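Local coordinates for protein hdh assembly factor Kustc1130 (Kuenenia stuttgartiensis, PDB 6HIF) that probably acts as an assembly factor for hydrazine dehydrogenase, the multiheme enzyme of anaerobic ammonium oxidation, binding it in a large complex, at residues 76-79 and 85-88; 47-52 and 62-67. All coordinates share one frame; numbering follows the deposited sequence.

Interaction 1: residues 76-79 and 85-88; sequences SVHE and AHKE. With SO4 (sulfate ion), chain B; SO4 (sulfate ion), chain C.
V77 and A85 face each other as a hydrogen-bonded pair of the antiparallel hairpin formed by strands 71-79 and 83-91. V77 N bonds A85 O at 2.8 Å, and A85 N returns the bond to V77 O. The small methyl of A85 and the branched V77 lie on the inner face, over L101 and L103, where apolar groups belong. S76 and H86, the adjoining non-hydrogen-bonded pair, occupy the other face. H86 is worth following outward. Its CB and CG lie near O4 of the chain B sulfate; with CG anti to the carbonyl carbon (chi1 -58°), the ring reaches toward the neighbouring strand. CD2 packs on S76 CB at 3.5 Å, and CE1 lies by O3 of the chain B sulfate. Both ring nitrogens meet anions at the edge: H86 ND1 bonds O4 and O3 of the chain B sulfate, each at 3.1 Å, and H86 NE2 bonds O2 of the chain C sulfate at 3.0 Å. H86 N completes the hold on the first ion. The chain C ion also takes a bond from S76 OG and a weak one from H78 NE2, whose ring is turned 78° to that of H86. With sulfate at both its nitrogens, H86 is probably doubly protonated here; the ions, probably from the crystallisation liquor, would favour that charged form, with S76 and H78 sharing the chain C ion.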
# COMPACT_ATOMS: atom_id res chain seq x y z
N SER Y 76 -42.78 -71.96 -15.49
CA SER Y 76 -43.22 -73.21 -14.90
C SER Y 76 -42.63 -73.36 -13.50
O SER Y 76 -41.42 -73.23 -13.32
CB SER Y 76 -42.89 -74.39 -15.78
OG SER Y 76 -41.49 -74.50 -15.97
N VAL Y 77 -43.51 -73.61 -12.53
CA VAL Y 77 -43.10 -73.82 -11.15
C VAL Y 77 -43.35 -75.28 -10.78
O VAL Y 77 -44.48 -75.75 -10.83
CB VAL Y 77 -43.84 -72.85 -10.19
CG1 VAL Y 77 -43.40 -73.02 -8.75
CG2 VAL Y 77 -43.69 -71.40 -10.63
N HIS Y 78 -42.27 -75.98 -10.43
CA HIS Y 78 -42.31 -77.38 -10.03
C HIS Y 78 -41.81 -77.52 -8.60
O HIS Y 78 -40.86 -76.83 -8.21
CB HIS Y 78 -41.49 -78.23 -11.01
CG HIS Y 78 -42.19 -78.57 -12.28
ND1 HIS Y 78 -42.23 -79.86 -12.79
CD2 HIS Y 78 -42.89 -77.81 -13.16
CE1 HIS Y 78 -42.92 -79.87 -13.91
NE2 HIS Y 78 -43.34 -78.63 -14.16
N GLU Y 79 -42.44 -78.41 -7.83
CA GLU Y 79 -42.05 -78.70 -6.46
C GLU Y 79 -42.16 -80.20 -6.20
O GLU Y 79 -43.03 -80.86 -6.77
CB GLU Y 79 -42.80 -77.78 -5.48
CG GLU Y 79 -43.29 -78.45 -4.22
CD GLU Y 79 -44.68 -79.04 -4.34
OE1 GLU Y 79 -45.44 -78.58 -5.22
OE2 GLU Y 79 -45.01 -79.94 -3.55
N ALA Y 85 -47.36 -75.36 -11.70
CA ALA Y 85 -48.12 -74.21 -12.16
C ALA Y 85 -47.43 -73.63 -13.39
O ALA Y 85 -46.20 -73.56 -13.44
CB ALA Y 85 -48.25 -73.19 -11.06
N HIS Y 86 -48.24 -73.21 -14.38
CA HIS Y 86 -47.73 -72.71 -15.65
C HIS Y 86 -48.39 -71.37 -15.99
O HIS Y 86 -49.57 -71.17 -15.73
CB HIS Y 86 -47.96 -73.74 -16.77
CG HIS Y 86 -47.31 -75.06 -16.51
ND1 HIS Y 86 -48.00 -76.12 -15.96
CD2 HIS Y 86 -46.05 -75.49 -16.72
CE1 HIS Y 86 -47.19 -77.15 -15.84
NE2 HIS Y 86 -45.99 -76.79 -16.30
N LYS Y 87 -47.60 -70.47 -16.58
CA LYS Y 87 -48.10 -69.21 -17.10
C LYS Y 87 -47.18 -68.71 -18.21
O LYS Y 87 -45.95 -68.72 -18.07
CB LYS Y 87 -48.23 -68.16 -15.99
CG LYS Y 87 -49.25 -67.07 -16.27
CD LYS Y 87 -49.07 -65.83 -15.43
CE LYS Y 87 -50.07 -64.75 -15.78
NZ LYS Y 87 -49.66 -63.43 -15.24
N GLU Y 88 -47.79 -68.28 -19.32
CA GLU Y 88 -47.05 -67.72 -20.45
C GLU Y 88 -47.13 -66.20 -20.38
O GLU Y 88 -48.20 -65.64 -20.14
CB GLU Y 88 -47.62 -68.25 -21.77
CG GLU Y 88 -46.65 -68.13 -22.93
CD GLU Y 88 -47.24 -68.53 -24.27
OE1 GLU Y 88 -47.78 -69.66 -24.36
OE2 GLU Y 88 -47.17 -67.71 -25.21
S SO4 B . -51.23 -75.02 -14.79
O1 SO4 B . -52.66 -75.37 -14.63
O2 SO4 B . -50.99 -73.65 -14.29
O3 SO4 B . -50.40 -75.97 -14.02
O4 SO4 B . -50.88 -75.10 -16.22
S SO4 C . -41.90 -77.99 -17.57
O1 SO4 C . -40.76 -77.31 -16.92
O2 SO4 C . -43.18 -77.42 -17.09
O3 SO4 C . -41.81 -77.80 -19.04
O4 SO4 C . -41.86 -79.44 -17.25

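Interaction 2: residues 47-52 and 62-67; sequences AEIKVG and GTCVFE
I49 holds CG1 anti to its carbonyl carbon (chi1 -54°) and extends the chain (chi2 174°), which carries CD1 across the core to C64, while CG2 turns to F66. F66 uses the same kind of first torsion, sending its ring from strand 63-68 of the mixed sheet toward strand 48-51 of the antiparallel sheet. The two short strand segments, 24° from parallel and 8.5 Å apart at closest approach, are thus joined through side chains rather than by backbone pairing, and their inward residues form the core of a two-layered, sandwich-like beta domain. CD1 of I49 rests at 3.7 Å from C64 SG and touches CB of the same cysteine. The sulfur is polarisable and apolar enough to suit this buried place. V51 meets the phenylalanine differently: its CG2 sits over one face, displaced toward the rim, in a CH-pi contact 3.9 Å from the ring centroid of F66. I49 CG2 approaches the same ring obliquely, 3.8 Å from F66 CE2. The beta-branched residues suit an extended strand and present compact methyls, whereas the longer phenylalanine spans the distance between sheets. V35 and L33 of strand 31-39 also pack against I49 and V51, respectively. All four touching residues are buried, so dispersion and exclusion of water hold the interface; the C64-C56 disulfide within it covalently joins strand 63-68 to strand 54-57, next to 48-51, and probably limits separation of the layers.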
# COMPACT_ATOMS: atom_id res chain seq x y z
N ALA Y 47 -38.79 -74.91 -4.29
CA ALA Y 47 -39.44 -75.09 -5.58
C ALA Y 47 -38.52 -74.56 -6.68
O ALA Y 47 -37.78 -73.60 -6.48
CB ALA Y 47 -40.77 -74.38 -5.60
N GLU Y 48 -38.58 -75.21 -7.86
CA GLU Y 48 -37.77 -74.78 -8.99
C GLU Y 48 -38.65 -74.07 -10.01
O GLU Y 48 -39.67 -74.61 -10.44
CB GLU Y 48 -36.93 -75.93 -9.55
CG GLU Y 48 -37.74 -77.18 -9.88
CD GLU Y 48 -36.96 -78.27 -10.59
OE1 GLU Y 48 -36.87 -79.39 -10.03
OE2 GLU Y 48 -36.44 -78.01 -11.70
N ILE Y 49 -38.23 -72.86 -10.39
CA ILE Y 49 -38.94 -72.04 -11.35
C ILE Y 49 -38.12 -71.99 -12.64
O ILE Y 49 -36.95 -71.62 -12.63
CB ILE Y 49 -39.21 -70.63 -10.78
CG1 ILE Y 49 -39.93 -70.70 -9.43
CG2 ILE Y 49 -39.98 -69.78 -11.79
CD1 ILE Y 49 -40.09 -69.36 -8.75
N LYS Y 50 -38.77 -72.38 -13.74
CA LYS Y 50 -38.18 -72.31 -15.07
C LYS Y 50 -38.85 -71.17 -15.85
O LYS Y 50 -40.06 -71.17 -16.05
CB LYS Y 50 -38.39 -73.63 -15.82
CG LYS Y 50 -37.21 -74.59 -15.81
CD LYS Y 50 -37.49 -75.86 -16.60
CE LYS Y 50 -36.25 -76.44 -17.25
NZ LYS Y 50 -36.52 -77.76 -17.87
N VAL Y 51 -38.04 -70.19 -16.27
CA VAL Y 51 -38.48 -69.16 -17.19
C VAL Y 51 -37.49 -69.11 -18.35
O VAL Y 51 -36.33 -68.77 -18.17
CB VAL Y 51 -38.62 -67.78 -16.51
CG1 VAL Y 51 -39.14 -66.74 -17.48
CG2 VAL Y 51 -39.50 -67.84 -15.27
N GLY Y 52 -37.98 -69.45 -19.55
CA GLY Y 52 -37.12 -69.62 -20.71
C GLY Y 52 -36.05 -70.68 -20.43
O GLY Y 52 -36.36 -71.81 -20.07
N GLY Y 62 -39.72 -67.86 -1.48
CA GLY Y 62 -40.52 -68.52 -2.51
C GLY Y 62 -40.56 -67.68 -3.78
O GLY Y 62 -41.42 -67.89 -4.64
N THR Y 63 -39.63 -66.72 -3.89
CA THR Y 63 -39.61 -65.76 -4.98
C THR Y 63 -38.27 -65.81 -5.70
O THR Y 63 -37.22 -65.80 -5.07
CB THR Y 63 -39.95 -64.35 -4.47
OG1 THR Y 63 -41.18 -64.44 -3.76
CG2 THR Y 63 -40.07 -63.34 -5.59
N CYS Y 64 -38.34 -65.88 -7.03
CA CYS Y 64 -37.18 -65.79 -7.90
C CYS Y 64 -37.31 -64.55 -8.79
O CYS Y 64 -38.39 -64.25 -9.30
CB CYS Y 64 -37.08 -67.02 -8.79
SG CYS Y 64 -36.60 -68.54 -7.91
N VAL Y 65 -36.20 -63.83 -8.97
CA VAL Y 65 -36.16 -62.66 -9.82
C VAL Y 65 -35.34 -62.99 -11.06
O VAL Y 65 -34.20 -63.44 -10.95
CB VAL Y 65 -35.62 -61.42 -9.08
CG1 VAL Y 65 -35.78 -60.14 -9.88
CG2 VAL Y 65 -36.23 -61.26 -7.69
N PHE Y 66 -35.92 -62.76 -12.24
CA PHE Y 66 -35.27 -63.04 -13.51
C PHE Y 66 -35.10 -61.75 -14.30
O PHE Y 66 -36.03 -60.95 -14.40
CB PHE Y 66 -36.09 -64.04 -14.32
CG PHE Y 66 -36.33 -65.35 -13.63
CD1 PHE Y 66 -35.40 -66.38 -13.71
CD2 PHE Y 66 -37.49 -65.57 -12.89
CE1 PHE Y 66 -35.62 -67.59 -13.07
CE2 PHE Y 66 -37.71 -66.78 -12.25
CZ PHE Y 66 -36.77 -67.79 -12.34
N GLU Y 67 -33.89 -61.57 -14.86
CA GLU Y 67 -33.62 -60.49 -15.79
C GLU Y 67 -33.57 -61.07 -17.20
O GLU Y 67 -32.68 -61.87 -17.51
CB GLU Y 67 -32.31 -59.79 -15.41
CG GLU Y 67 -32.20 -58.38 -15.95
CD GLU Y 67 -30.80 -57.78 -15.88
OE1 GLU Y 67 -29.86 -58.39 -16.45
OE2 GLU Y 67 -30.64 -56.71 -15.26

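Strand 48-51 joins the two contacts: it pairs with strand 71-79 in the antiparallel sheet, while its inward side chains form interaction 2. S76 O to K50 N and H78 O to E48 N, both 2.8 Å, are probable hydrogen bonds from interaction 1 to residues 47-52. The contact centres are about 9 Å apart. V77 touches I49, linking the inner face of the hairpin to the buried core, whereas the opposite face, with S76 and H86, meets sulfate. Interaction 2 lies closer to the centre of the chain, and the C64 side chain is about 14 Å from a bound heme c, too far for direct contact.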